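Long-range contacts in apoptosis regulator ced-9 (Caenorhabditis elegans, PDB 1OHU), which restrains programmed cell death in the nematode by sequestering the activator ced-4 until egl-1 binds and frees it: residues Val17-Phe21 and Val128-Phe132; Gly29-Phe33 and Met118-Val122; Pro44-Met49 and Trp154-Met158; Met52-Glu57 and Ile105-Ser109; Phe67-Leu71 and Val85-Val89. The protein carries 3 engineered substitutions. All blocks are in the same frame, centred on the assembly; numbering follows the deposited sequence.

Contact 1 of 5, residues Val17-Phe21 and Val128-Phe132; sequences VVDYF and VRNLF
Two phenylalanines, Phe-21 of segment 17-21 and Phe-132 of segment 128-132, carry this helix contact, apolar between side chains, each meeting different parts of the facing helix. Aliphatic groups meet the Phe-132 ring along one flank. The CG1 methyl of Val-17 comes to 3.6 Å from Phe-132 CD2, near the ring plane, and the valine CB also lies in that plane. One residue on, Val-18 CG2 touches CE2 of the same ring at 3.5 Å, from a slanting direction. Val-17 CG1 stands anti to its own backbone N (chi1 -173°), which also sets this methyl 3.4 Å above the plane of the Phe-21 ring, toward its rim; the same methyl touches both aromatic rings.

Phe-21 meets both backbone and side chains. Its CE2 presses on Phe-132 CA at 3.6 Å, and the side chains of the two phenylalanines cross at nearly a right angle. Val-128 O lies at the edge of the Phe-21 ring, near its plane, while Leu-131 CD1 lies 4.0 Å from Phe-21 CE2 at an oblique angle. Losing this ring to an alanine would probably open a gap between the helices and leave Leu-131 CD1 and the Phe-132 backbone without their aromatic neighbour.

The segment axes approach to 11.0 Å and run at 135°, closer to antiparallel than parallel. Residues 17-21 belong to the predicted BH4 motif, and helix 13-27 lies here between two others: Phe-21 also touches Ala-115 of helix 101-118, and both Val-17 and Phe-21 reach Thr-135 further along helix 128-144.

Contact 2 of 5, residues Gly29-Phe33 and Met118-Val122; sequences GMEWF and MMESV
Met-30 and Met-119, both selenomethionine, slide past each other in opposite directions at the packed heart of this loop-to-loop contact. Met-30 SE lies 3.7 Å from Met-119 CB and 3.6 Å from Glu-120 CG. The Met-119 chain instead bends at chi2 (-72°) and takes its selenium to Trp-32, where SE is 5.0 Å from the centroid of the five-membered ring, an oblique Met-aromatic contact. A serine in place of Trp-32 would probably leave this selenium without its aromatic partner and open a gap toward Val-128 and Phe-132.

The outer side is looser and polar. Glu-120, with positive phi at the third position of a type II turn from Met-118 to Ser-121, lays its extended chain across Met-30. Its OE1 takes a hydrogen bond from a water at 2.6 Å, and that water accepts one from Glu-31 N at 2.8 Å, bridging the two loops beside the Met-30 and Glu-120 side chains. The Glu-31 carboxylate pairs with Arg-26.

Gly-29 ends helix 13-27 in a Schellman motif, and Met-119 follows helix 101-118; Trp-32 and Met-119 turn inward between Ile-25 of the first helix and Val-128 of helix 128-144.

Contact 3 of 5, residues Pro44-Met49 and Trp154-Met158; sequences PEHEMM and WDDFM
Met-158 SE lies against Met-48 CB at 3.6 Å, toward the more exposed side of the contact between two helix starts; both residues are selenomethionine. The same selenium is 3.9 Å from Glu-45 CG. Bends at chi2 and chi3 fold the Met-158 chain back over the first turn of helix 44-71, bringing its CE to 3.7 Å from Pro-44 O. A second cluster is built on Phe-157. Met-48 CG reaches its CE2 at 3.9 Å, from an oblique direction. Met-49, whose CG is anti to the backbone N and whose chain then curls at chi2 (59°), points its methyl at both aromatics: Met-49 CE lies 3.9 Å from Phe-157 CZ and 4.1 Å from Trp-154 CZ3, coming to the tryptophan at its edge.

Trp-154 and Phe-157 brace one another within their helix, for Trp-154 CZ3 sits 3.8 Å above the plane of the phenylalanine ring, over its centre. Further out, Phe-16 of helix 13-27 stacks on Trp-154, and Trp-147 meets the same indole edge-to-face. Only the aliphatic part of Glu-45 joins the apolar contact; its carboxylate makes a salt bridge to Arg-10.

The two segment axes cross at 50° and come no closer than 11.1 Å, a spacing filled by long selenomethionine and aromatic side chains. Trp-154 to Met-158 belong to the BH2 motif as inferred for this protein, and the arrangement is that of an all-helical Bcl-2 fold, with the BH2 region packed on the opening turns of an earlier helix.

Contact 4 of 5, residues Met52-Glu57 and Ile105-Ser109; sequences MGTIFE and IGLIS
The carbonyl oxygen of Gly-53 is gripped by two donors that arrive from opposite faces of its plane: Ser-109 OG, across the contact at 2.8 Å with a C=O...O angle of 121°, and the helical N-H of Glu-57. Ser-109 holds OG anti to its backbone N, turned toward the facing helix. Beside it a water donates to Glu-57 OE1 at 2.7 Å and to Ser-109 O at 2.6 Å, a second polar tie; the same OE1 also pairs with Arg-24.

The backbones come near each other here: Gly-53 CA lies 4.5 Å from Ser-109 CA, and the segment axes cross almost perpendicularly (-87°). Ile-105 to Ser-109 fall in the predicted BH1 motif on helix 101-118, the central hydrophobic helix of the Bcl-2 fold, which helices 13-27, 44-71 and 128-144 all touch.

Gly-106 makes room for Phe-56. Its CA sits 3.5 Å from the centroid of the ring, 13° off the normal, a CH-pi contact over the face; a side chain on this glycine would run into the ring. Ile-105 extends the apolar side, its CD1 meeting CE of the selenomethionine Met-52 at 3.5 Å, while its CG2 fits between the Met-52 carbonyl and Phe-56.

Contact 5 of 5, residues Phe67-Leu71 and Val85-Val89; sequences FSEQL and VVRTV. Engineered in segment 67-71: Ser-68 (natural residue Cys).
A helix-loop-helix unit closes on itself here: the last turn of helix 44-71, through Phe-67, Gln-70 and Leu-71, packs on Val-85 near the end of the next helix, 79-86, and on the turn beyond it. Val-85 is the wedge, pushing its side chain in among the three. Its CG1, anti to the backbone N (chi1 168°), meets Phe-67 CB at 3.9 Å and lies close to the Phe-67 carbonyl. The other branch, CG2, touches Gln-70 CB at 3.8 Å and the Leu-71 backbone N at 3.7 Å. Leu-71 comes in at about a right angle, with its CD1 3.9 Å from Val-85 CB.

The Phe-67 ring spans the rest. One face has Val-85 O 4.0 Å above it, offset toward the rim. Its far end reaches the type I turn from Val-86 to Val-89, where Thr-88 OG1 lies 3.7 Å from Phe-67 CZ. Nearer the base of the ring, Val-89 CG2 lies 4.1 Å from Phe-67 CD2, these two side chains running past each other in opposite directions. Ser-68, an engineered replacement for cysteine, turns away and bonds through OG to the carbonyls of Phe-64 and Glu-65.

Phe-67 also touches Phe-110, and Val-86 touches Leu-107, both of helix 101-118. A short helix after the long one, packed with its end on the central helix that carries BH1 residues, fits the Bcl-2 fold, and in relatives this part of the fold borders the groove that takes BH3 peptides.

Overall arrangement
Contacts 1, 3 and 4 are buried helix-to-helix interfaces, whereas contacts 2 and 5 are partly exposed and involve loops or turns at helix ends. Contacts 3, 4 and 5 all use helix 44-71, in turn near its start, middle and end; contact 4 lies closest to the chain's centre, about 6 Å away. Chemistry follows position: contacts 1, 3 and 5 rest mainly on apolar packing, contact 4 adds a serine-to-carbonyl bond and a bridging water to a glycine, Gly-106, lying over the Phe-56 ring, and contact 2 has a water bridge on its outer side. Tyr-20 links contacts 1 and 4, Trp-32 joins contact 2 to contact 1, and contacts 2 and 3 lie on opposite sides of the centre.

Contact 1 of 5, residues Val17-Phe21 and Val128-Phe132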
# COMPACT_ATOMS: atom_id res chain seq x y z
N VAL A 17 -0.51 -4.69 3.83
CA VAL A 17 -1.67 -4.21 3.10
C VAL A 17 -2.86 -4.00 4.03
O VAL A 17 -3.50 -2.96 4.00
CB VAL A 17 -2.06 -5.18 1.97
CG1 VAL A 17 -3.17 -4.57 1.13
CG2 VAL A 17 -0.85 -5.50 1.10
N VAL A 18 -3.14 -4.99 4.87
CA VAL A 18 -4.24 -4.89 5.82
C VAL A 18 -4.04 -3.75 6.81
O VAL A 18 -4.95 -2.95 7.03
CB VAL A 18 -4.42 -6.18 6.64
CG1 VAL A 18 -5.43 -5.94 7.77
CG2 VAL A 18 -4.90 -7.29 5.74
N ASP A 19 -2.86 -3.69 7.41
CA ASP A 19 -2.58 -2.65 8.39
C ASP A 19 -2.63 -1.27 7.77
O ASP A 19 -3.06 -0.31 8.42
CB ASP A 19 -1.22 -2.86 9.04
CG ASP A 19 -0.93 -1.82 10.10
OD1 ASP A 19 -0.31 -0.78 9.78
OD2 ASP A 19 -1.34 -2.03 11.26
N TYR A 20 -2.17 -1.14 6.53
CA TYR A 20 -2.18 0.17 5.91
C TYR A 20 -3.60 0.56 5.49
O TYR A 20 -4.01 1.70 5.69
CB TYR A 20 -1.25 0.22 4.69
CG TYR A 20 -1.10 1.64 4.18
CD1 TYR A 20 -0.32 2.56 4.87
CD2 TYR A 20 -1.83 2.08 3.08
CE1 TYR A 20 -0.27 3.90 4.49
CE2 TYR A 20 -1.78 3.42 2.68
CZ TYR A 20 -1.00 4.32 3.40
OH TYR A 20 -0.99 5.64 3.05
N PHE A 21 -4.33 -0.38 4.91
CA PHE A 21 -5.71 -0.12 4.50
C PHE A 21 -6.50 0.33 5.73
O PHE A 21 -7.17 1.36 5.71
CB PHE A 21 -6.34 -1.39 3.91
CG PHE A 21 -6.07 -1.58 2.42
CD1 PHE A 21 -4.83 -1.28 1.87
CD2 PHE A 21 -7.07 -2.12 1.59
CE1 PHE A 21 -4.58 -1.51 0.51
CE2 PHE A 21 -6.82 -2.35 0.24
CZ PHE A 21 -5.57 -2.04 -0.31
N VAL A 128 -13.45 -3.50 -1.49
CA VAL A 128 -12.25 -3.14 -0.77
C VAL A 128 -11.45 -4.42 -0.53
O VAL A 128 -10.22 -4.40 -0.59
CB VAL A 128 -12.56 -2.49 0.59
CG1 VAL A 128 -11.28 -2.34 1.40
CG2 VAL A 128 -13.21 -1.13 0.37
N ARG A 129 -12.14 -5.54 -0.27
CA ARG A 129 -11.43 -6.80 -0.03
C ARG A 129 -10.65 -7.23 -1.27
O ARG A 129 -9.48 -7.58 -1.18
CB ARG A 129 -12.38 -7.94 0.38
CG ARG A 129 -11.61 -9.20 0.83
CD ARG A 129 -12.50 -10.45 0.96
NE ARG A 129 -11.70 -11.67 1.12
CZ ARG A 129 -10.97 -11.96 2.19
NH1 ARG A 129 -10.94 -11.12 3.22
NH2 ARG A 129 -10.27 -13.09 2.24
N ASN A 130 -11.30 -7.18 -2.42
CA ASN A 130 -10.64 -7.54 -3.67
C ASN A 130 -9.43 -6.64 -3.91
O ASN A 130 -8.40 -7.11 -4.37
CB ASN A 130 -11.62 -7.45 -4.84
CG ASN A 130 -12.56 -8.64 -4.91
OD1 ASN A 130 -13.61 -8.58 -5.56
ND2 ASN A 130 -12.18 -9.74 -4.27
N LEU A 131 -9.56 -5.35 -3.58
CA LEU A 131 -8.45 -4.40 -3.76
C LEU A 131 -7.29 -4.87 -2.90
O LEU A 131 -6.15 -4.84 -3.33
CB LEU A 131 -8.85 -2.98 -3.31
CG LEU A 131 -8.28 -1.73 -4.02
CD1 LEU A 131 -8.23 -0.58 -3.01
CD2 LEU A 131 -6.89 -1.97 -4.60
N PHE A 132 -7.60 -5.28 -1.68
CA PHE A 132 -6.59 -5.77 -0.74
C PHE A 132 -5.85 -6.97 -1.34
O PHE A 132 -4.62 -7.01 -1.35
CB PHE A 132 -7.27 -6.11 0.60
CG PHE A 132 -6.69 -7.31 1.32
CD1 PHE A 132 -7.44 -8.48 1.45
CD2 PHE A 132 -5.39 -7.28 1.81
CE1 PHE A 132 -6.90 -9.61 2.05
CE2 PHE A 132 -4.84 -8.41 2.42
CZ PHE A 132 -5.59 -9.58 2.53

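Contact 2 of 5, residues Gly29-Phe33 and Met118-Val122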
# COMPACT_ATOMS: atom_id res chain seq x y z
N GLY A 29 -11.67 8.88 8.93
CA GLY A 29 -12.76 8.79 9.89
C GLY A 29 -13.66 7.57 9.76
O GLY A 29 -14.70 7.49 10.42
N MSE A 30 -13.28 6.60 8.93
CA MSE A 30 -14.10 5.40 8.76
C MSE A 30 -13.47 4.14 9.36
O MSE A 30 -12.32 4.17 9.82
CB MSE A 30 -14.43 5.22 7.27
CG MSE A 30 -15.33 6.35 6.74
SE MSE A 30 -15.41 6.39 4.81
CE MSE A 30 -16.38 8.03 4.54
N GLU A 31 -14.21 3.04 9.34
CA GLU A 31 -13.73 1.80 9.94
C GLU A 31 -13.99 0.61 9.03
O GLU A 31 -15.15 0.33 8.68
CB GLU A 31 -14.44 1.61 11.29
CG GLU A 31 -14.02 0.40 12.13
CD GLU A 31 -12.56 0.44 12.58
OE1 GLU A 31 -12.05 1.52 12.94
OE2 GLU A 31 -11.91 -0.63 12.58
N TRP A 32 -12.92 -0.07 8.63
CA TRP A 32 -13.03 -1.23 7.75
C TRP A 32 -13.46 -2.45 8.54
O TRP A 32 -12.63 -3.17 9.08
CB TRP A 32 -11.68 -1.50 7.06
CG TRP A 32 -11.71 -2.65 6.07
CD1 TRP A 32 -12.82 -3.23 5.51
CD2 TRP A 32 -10.58 -3.33 5.51
NE1 TRP A 32 -12.45 -4.23 4.65
CE2 TRP A 32 -11.08 -4.32 4.63
CE3 TRP A 32 -9.19 -3.21 5.67
CZ2 TRP A 32 -10.24 -5.18 3.91
CZ3 TRP A 32 -8.35 -4.07 4.96
CH2 TRP A 32 -8.88 -5.04 4.09
N PHE A 33 -14.77 -2.68 8.60
CA PHE A 33 -15.32 -3.80 9.35
C PHE A 33 -14.88 -5.16 8.84
O PHE A 33 -14.78 -6.12 9.61
CB PHE A 33 -16.86 -3.73 9.36
CG PHE A 33 -17.44 -2.99 10.55
CD1 PHE A 33 -16.91 -1.78 10.98
CD2 PHE A 33 -18.55 -3.50 11.22
CE1 PHE A 33 -17.48 -1.09 12.06
CE2 PHE A 33 -19.12 -2.82 12.29
CZ PHE A 33 -18.58 -1.61 12.71
N MSE A 118 -13.63 4.12 -1.42
CA MSE A 118 -14.65 3.10 -1.61
C MSE A 118 -15.47 2.83 -0.35
O MSE A 118 -16.62 2.38 -0.43
CB MSE A 118 -13.99 1.79 -2.05
CG MSE A 118 -13.20 1.91 -3.36
SE MSE A 118 -12.17 0.32 -3.69
CE MSE A 118 -13.48 -0.65 -4.72
N MSE A 119 -14.87 3.09 0.81
CA MSE A 119 -15.57 2.87 2.06
C MSE A 119 -16.84 3.73 2.16
O MSE A 119 -16.87 4.90 1.76
CB MSE A 119 -14.65 3.18 3.24
CG MSE A 119 -13.61 2.12 3.51
SE MSE A 119 -14.36 0.53 4.26
CE MSE A 119 -13.09 -0.74 3.70
N GLU A 120 -17.88 3.11 2.70
CA GLU A 120 -19.18 3.73 2.91
C GLU A 120 -19.92 4.09 1.63
O GLU A 120 -20.81 4.94 1.63
CB GLU A 120 -19.03 4.92 3.85
CG GLU A 120 -18.48 4.49 5.22
CD GLU A 120 -18.88 5.41 6.36
OE1 GLU A 120 -18.34 5.23 7.48
OE2 GLU A 120 -19.72 6.31 6.14
N SER A 121 -19.53 3.42 0.55
CA SER A 121 -20.17 3.58 -0.74
C SER A 121 -20.93 2.28 -0.95
O SER A 121 -20.34 1.22 -1.06
CB SER A 121 -19.14 3.73 -1.86
OG SER A 121 -19.77 3.62 -3.12
N VAL A 122 -22.26 2.38 -0.98
CA VAL A 122 -23.11 1.22 -1.17
C VAL A 122 -22.63 0.30 -2.29
O VAL A 122 -22.54 -0.91 -2.12
CB VAL A 122 -24.57 1.65 -1.49
CG1 VAL A 122 -25.41 0.44 -1.89
CG2 VAL A 122 -25.18 2.33 -0.28
O HOH W 1 -16.80 3.28 8.37

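Contact 3 of 5, residues Pro44-Met49 and Trp154-Met158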
# COMPACT_ATOMS: atom_id res chain seq x y z
N PRO A 44 6.57 -3.32 13.66
CA PRO A 44 7.20 -2.01 13.49
C PRO A 44 7.37 -1.65 12.01
O PRO A 44 7.36 -0.48 11.65
CB PRO A 44 8.53 -2.17 14.24
CG PRO A 44 8.78 -3.66 14.22
CD PRO A 44 7.41 -4.22 14.47
N GLU A 45 7.50 -2.67 11.16
CA GLU A 45 7.64 -2.43 9.73
C GLU A 45 6.32 -1.91 9.17
O GLU A 45 6.30 -1.25 8.12
CB GLU A 45 8.04 -3.71 8.99
CG GLU A 45 9.46 -4.19 9.24
CD GLU A 45 9.62 -4.93 10.56
OE1 GLU A 45 10.74 -5.39 10.85
OE2 GLU A 45 8.62 -5.06 11.30
N HIS A 46 5.22 -2.21 9.85
CA HIS A 46 3.90 -1.75 9.44
C HIS A 46 3.83 -0.26 9.74
O HIS A 46 3.41 0.55 8.91
CB HIS A 46 2.77 -2.43 10.23
CG HIS A 46 2.64 -3.90 9.97
ND1 HIS A 46 3.08 -4.51 8.82
CD2 HIS A 46 2.04 -4.88 10.70
CE1 HIS A 46 2.76 -5.79 8.84
NE2 HIS A 46 2.13 -6.04 9.97
N GLU A 47 4.24 0.09 10.96
CA GLU A 47 4.22 1.47 11.41
C GLU A 47 5.13 2.36 10.57
O GLU A 47 4.93 3.57 10.49
CB GLU A 47 4.60 1.53 12.89
CG GLU A 47 3.41 1.29 13.81
CD GLU A 47 3.80 0.83 15.20
OE1 GLU A 47 4.70 1.45 15.82
OE2 GLU A 47 3.18 -0.14 15.69
N MSE A 48 6.13 1.75 9.94
CA MSE A 48 7.03 2.50 9.08
C MSE A 48 6.38 2.63 7.71
O MSE A 48 6.67 3.56 6.96
CB MSE A 48 8.38 1.78 8.94
CG MSE A 48 9.38 2.46 8.00
SE MSE A 48 9.88 4.29 8.45
CE MSE A 48 9.31 4.37 10.30
N MSE A 49 5.50 1.68 7.39
CA MSE A 49 4.80 1.70 6.10
C MSE A 49 3.68 2.73 6.15
O MSE A 49 3.27 3.25 5.11
CB MSE A 49 4.23 0.32 5.77
CG MSE A 49 3.48 0.25 4.45
SE MSE A 49 4.54 0.72 2.91
CE MSE A 49 5.55 -0.91 2.71
N TRP A 154 13.61 -6.14 3.65
CA TRP A 154 12.87 -5.33 4.61
C TRP A 154 13.79 -4.58 5.55
O TRP A 154 13.45 -3.50 6.04
CB TRP A 154 11.90 -6.20 5.41
CG TRP A 154 10.68 -6.59 4.63
CD1 TRP A 154 10.33 -7.85 4.23
CD2 TRP A 154 9.66 -5.71 4.13
NE1 TRP A 154 9.15 -7.81 3.51
CE2 TRP A 154 8.72 -6.51 3.44
CE3 TRP A 154 9.45 -4.33 4.20
CZ2 TRP A 154 7.59 -5.97 2.82
CZ3 TRP A 154 8.32 -3.79 3.58
CH2 TRP A 154 7.40 -4.61 2.90
N ASP A 155 14.96 -5.15 5.82
CA ASP A 155 15.94 -4.52 6.71
C ASP A 155 16.47 -3.29 5.99
O ASP A 155 16.52 -2.19 6.56
CB ASP A 155 17.08 -5.49 7.00
CG ASP A 155 16.58 -6.80 7.57
OD1 ASP A 155 16.10 -6.80 8.73
OD2 ASP A 155 16.66 -7.83 6.87
N ASP A 156 16.86 -3.48 4.74
CA ASP A 156 17.38 -2.40 3.92
C ASP A 156 16.27 -1.35 3.81
O ASP A 156 16.53 -0.15 3.71
CB ASP A 156 17.73 -2.95 2.53
CG ASP A 156 18.65 -2.03 1.77
OD1 ASP A 156 18.26 -0.88 1.47
OD2 ASP A 156 19.79 -2.46 1.46
N PHE A 157 15.02 -1.83 3.86
CA PHE A 157 13.84 -0.97 3.78
C PHE A 157 13.78 -0.01 4.96
O PHE A 157 13.62 1.20 4.79
CB PHE A 157 12.57 -1.84 3.75
CG PHE A 157 11.29 -1.06 3.93
CD1 PHE A 157 10.77 -0.29 2.90
CD2 PHE A 157 10.60 -1.12 5.14
CE1 PHE A 157 9.58 0.42 3.07
CE2 PHE A 157 9.41 -0.41 5.32
CZ PHE A 157 8.90 0.36 4.28
N MSE A 158 13.90 -0.56 6.17
CA MSE A 158 13.85 0.24 7.38
C MSE A 158 14.92 1.31 7.43
O MSE A 158 14.67 2.44 7.87
CB MSE A 158 13.96 -0.67 8.61
CG MSE A 158 12.77 -1.59 8.80
SE MSE A 158 11.09 -0.63 8.98
CE MSE A 158 10.97 -0.49 10.91

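Contact 4 of 5, residues Met52-Glu57 and Ile105-Ser109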
# COMPACT_ATOMS: atom_id res chain seq x y z
N MSE A 52 5.49 6.09 5.41
CA MSE A 52 5.91 6.08 4.02
C MSE A 52 4.73 6.27 3.07
O MSE A 52 4.85 6.95 2.05
CB MSE A 52 6.64 4.78 3.71
CG MSE A 52 7.95 4.63 4.49
SE MSE A 52 9.30 5.93 3.97
CE MSE A 52 10.49 4.73 3.06
N GLY A 53 3.59 5.66 3.41
CA GLY A 53 2.41 5.79 2.57
C GLY A 53 1.82 7.18 2.65
O GLY A 53 1.38 7.74 1.65
N THR A 54 1.80 7.75 3.86
CA THR A 54 1.28 9.09 4.06
C THR A 54 2.15 10.08 3.29
O THR A 54 1.63 10.97 2.62
CB THR A 54 1.30 9.47 5.54
OG1 THR A 54 0.58 8.49 6.29
CG2 THR A 54 0.65 10.83 5.75
N ILE A 55 3.46 9.91 3.40
CA ILE A 55 4.39 10.78 2.69
C ILE A 55 4.22 10.63 1.19
O ILE A 55 4.15 11.62 0.46
CB ILE A 55 5.85 10.45 3.05
CG1 ILE A 55 6.12 10.74 4.52
CG2 ILE A 55 6.80 11.25 2.17
CD1 ILE A 55 7.54 10.46 4.94
N PHE A 56 4.14 9.39 0.72
CA PHE A 56 3.99 9.13 -0.70
C PHE A 56 2.71 9.73 -1.26
O PHE A 56 2.71 10.32 -2.34
CB PHE A 56 4.00 7.63 -0.98
CG PHE A 56 4.13 7.28 -2.44
CD1 PHE A 56 5.32 6.75 -2.93
CD2 PHE A 56 3.08 7.49 -3.31
CE1 PHE A 56 5.44 6.44 -4.28
CE2 PHE A 56 3.19 7.18 -4.66
CZ PHE A 56 4.37 6.66 -5.15
N GLU A 57 1.61 9.56 -0.53
CA GLU A 57 0.33 10.09 -0.98
C GLU A 57 0.39 11.59 -1.14
O GLU A 57 -0.07 12.13 -2.14
CB GLU A 57 -0.80 9.75 0.00
CG GLU A 57 -2.16 10.22 -0.50
CD GLU A 57 -3.30 9.93 0.47
OE1 GLU A 57 -3.30 8.85 1.11
OE2 GLU A 57 -4.20 10.78 0.58
N ILE A 105 5.88 1.04 -1.87
CA ILE A 105 5.21 2.05 -1.07
C ILE A 105 4.05 2.69 -1.84
O ILE A 105 2.98 2.92 -1.28
CB ILE A 105 6.22 3.15 -0.67
CG1 ILE A 105 7.31 2.54 0.21
CG2 ILE A 105 5.51 4.30 0.03
CD1 ILE A 105 8.45 3.49 0.50
N GLY A 106 4.28 2.97 -3.11
CA GLY A 106 3.26 3.59 -3.93
C GLY A 106 2.05 2.70 -4.12
O GLY A 106 0.92 3.18 -4.09
N LEU A 107 2.29 1.41 -4.32
CA LEU A 107 1.19 0.46 -4.51
C LEU A 107 0.32 0.34 -3.26
O LEU A 107 -0.91 0.33 -3.36
CB LEU A 107 1.74 -0.92 -4.90
CG LEU A 107 2.42 -1.00 -6.27
CD1 LEU A 107 2.99 -2.39 -6.47
CD2 LEU A 107 1.42 -0.67 -7.36
N ILE A 108 0.95 0.24 -2.10
CA ILE A 108 0.22 0.13 -0.85
C ILE A 108 -0.48 1.46 -0.55
O ILE A 108 -1.66 1.48 -0.19
CB ILE A 108 1.16 -0.23 0.33
CG1 ILE A 108 1.73 -1.64 0.13
CG2 ILE A 108 0.41 -0.16 1.65
CD1 ILE A 108 2.60 -2.13 1.27
N SER A 109 0.25 2.55 -0.73
CA SER A 109 -0.29 3.88 -0.50
C SER A 109 -1.53 4.11 -1.37
O SER A 109 -2.57 4.57 -0.89
CB SER A 109 0.76 4.96 -0.82
OG SER A 109 0.28 6.24 -0.46
O HOH W 2 -2.51 6.25 1.13

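Contact 5 of 5, residues Phe67-Leu71 and Val85-Val89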
# COMPACT_ATOMS: atom_id res chain seq x y z
N PHE A 67 -5.60 8.11 -11.06
CA PHE A 67 -5.57 6.65 -11.08
C PHE A 67 -6.78 6.01 -10.41
O PHE A 67 -7.28 4.99 -10.87
CB PHE A 67 -4.28 6.14 -10.43
CG PHE A 67 -3.01 6.55 -11.16
CD1 PHE A 67 -3.01 6.71 -12.55
CD2 PHE A 67 -1.83 6.74 -10.46
CE1 PHE A 67 -1.84 7.05 -13.23
CE2 PHE A 67 -0.65 7.09 -11.13
CZ PHE A 67 -0.66 7.24 -12.52
N SER A 68 -7.25 6.59 -9.31
CA SER A 68 -8.39 6.01 -8.63
C SER A 68 -9.65 6.24 -9.45
O SER A 68 -10.56 5.42 -9.44
CB SER A 68 -8.52 6.58 -7.21
OG SER A 68 -8.79 7.97 -7.23
N GLU A 69 -9.71 7.35 -10.17
CA GLU A 69 -10.87 7.60 -11.01
C GLU A 69 -10.83 6.62 -12.18
O GLU A 69 -11.87 6.26 -12.72
CB GLU A 69 -10.91 9.05 -11.50
CG GLU A 69 -11.39 10.02 -10.44
CD GLU A 69 -11.53 11.45 -10.94
OE1 GLU A 69 -11.11 12.36 -10.19
OE2 GLU A 69 -12.05 11.68 -12.05
N GLN A 70 -9.63 6.18 -12.55
CA GLN A 70 -9.49 5.21 -13.64
C GLN A 70 -9.91 3.84 -13.12
O GLN A 70 -10.66 3.11 -13.77
CB GLN A 70 -8.04 5.12 -14.11
CG GLN A 70 -7.49 6.39 -14.77
CD GLN A 70 -6.10 6.19 -15.34
OE1 GLN A 70 -5.30 5.44 -14.79
NE2 GLN A 70 -5.81 6.89 -16.43
N LEU A 71 -9.40 3.49 -11.95
CA LEU A 71 -9.70 2.21 -11.32
C LEU A 71 -11.19 2.06 -11.03
O LEU A 71 -11.74 0.96 -11.10
CB LEU A 71 -8.92 2.08 -10.01
CG LEU A 71 -8.82 0.65 -9.48
CD1 LEU A 71 -8.03 -0.19 -10.47
CD2 LEU A 71 -8.12 0.65 -8.12
N VAL A 85 -4.16 0.05 -14.44
CA VAL A 85 -4.17 1.32 -13.72
C VAL A 85 -2.94 1.57 -12.86
O VAL A 85 -2.47 2.70 -12.75
CB VAL A 85 -5.43 1.44 -12.82
CG1 VAL A 85 -5.30 2.62 -11.86
CG2 VAL A 85 -6.66 1.62 -13.68
N VAL A 86 -2.44 0.50 -12.27
CA VAL A 86 -1.31 0.52 -11.35
C VAL A 86 0.07 0.33 -12.01
O VAL A 86 1.11 0.49 -11.35
CB VAL A 86 -1.55 -0.57 -10.28
CG1 VAL A 86 -0.25 -1.24 -9.87
CG2 VAL A 86 -2.26 0.05 -9.08
N ARG A 87 0.07 0.01 -13.29
CA ARG A 87 1.31 -0.21 -14.04
C ARG A 87 2.43 0.80 -13.77
O ARG A 87 3.58 0.40 -13.55
CB ARG A 87 1.00 -0.24 -15.54
CG ARG A 87 2.19 -0.60 -16.43
CD ARG A 87 1.83 -0.42 -17.91
NE ARG A 87 2.96 -0.70 -18.79
CZ ARG A 87 2.94 -0.51 -20.11
NH1 ARG A 87 1.84 -0.05 -20.71
NH2 ARG A 87 4.02 -0.79 -20.85
N THR A 88 2.11 2.09 -13.75
CA THR A 88 3.14 3.11 -13.55
C THR A 88 3.24 3.72 -12.15
O THR A 88 4.02 4.65 -11.94
CB THR A 88 2.98 4.26 -14.57
OG1 THR A 88 1.82 5.04 -14.26
CG2 THR A 88 2.83 3.70 -15.98
N VAL A 89 2.47 3.21 -11.19
CA VAL A 89 2.53 3.73 -9.83
C VAL A 89 3.95 3.57 -9.31
O VAL A 89 4.54 2.49 -9.40
CB VAL A 89 1.54 2.98 -8.90
CG1 VAL A 89 1.74 3.41 -7.46
CG2 VAL A 89 0.11 3.27 -9.34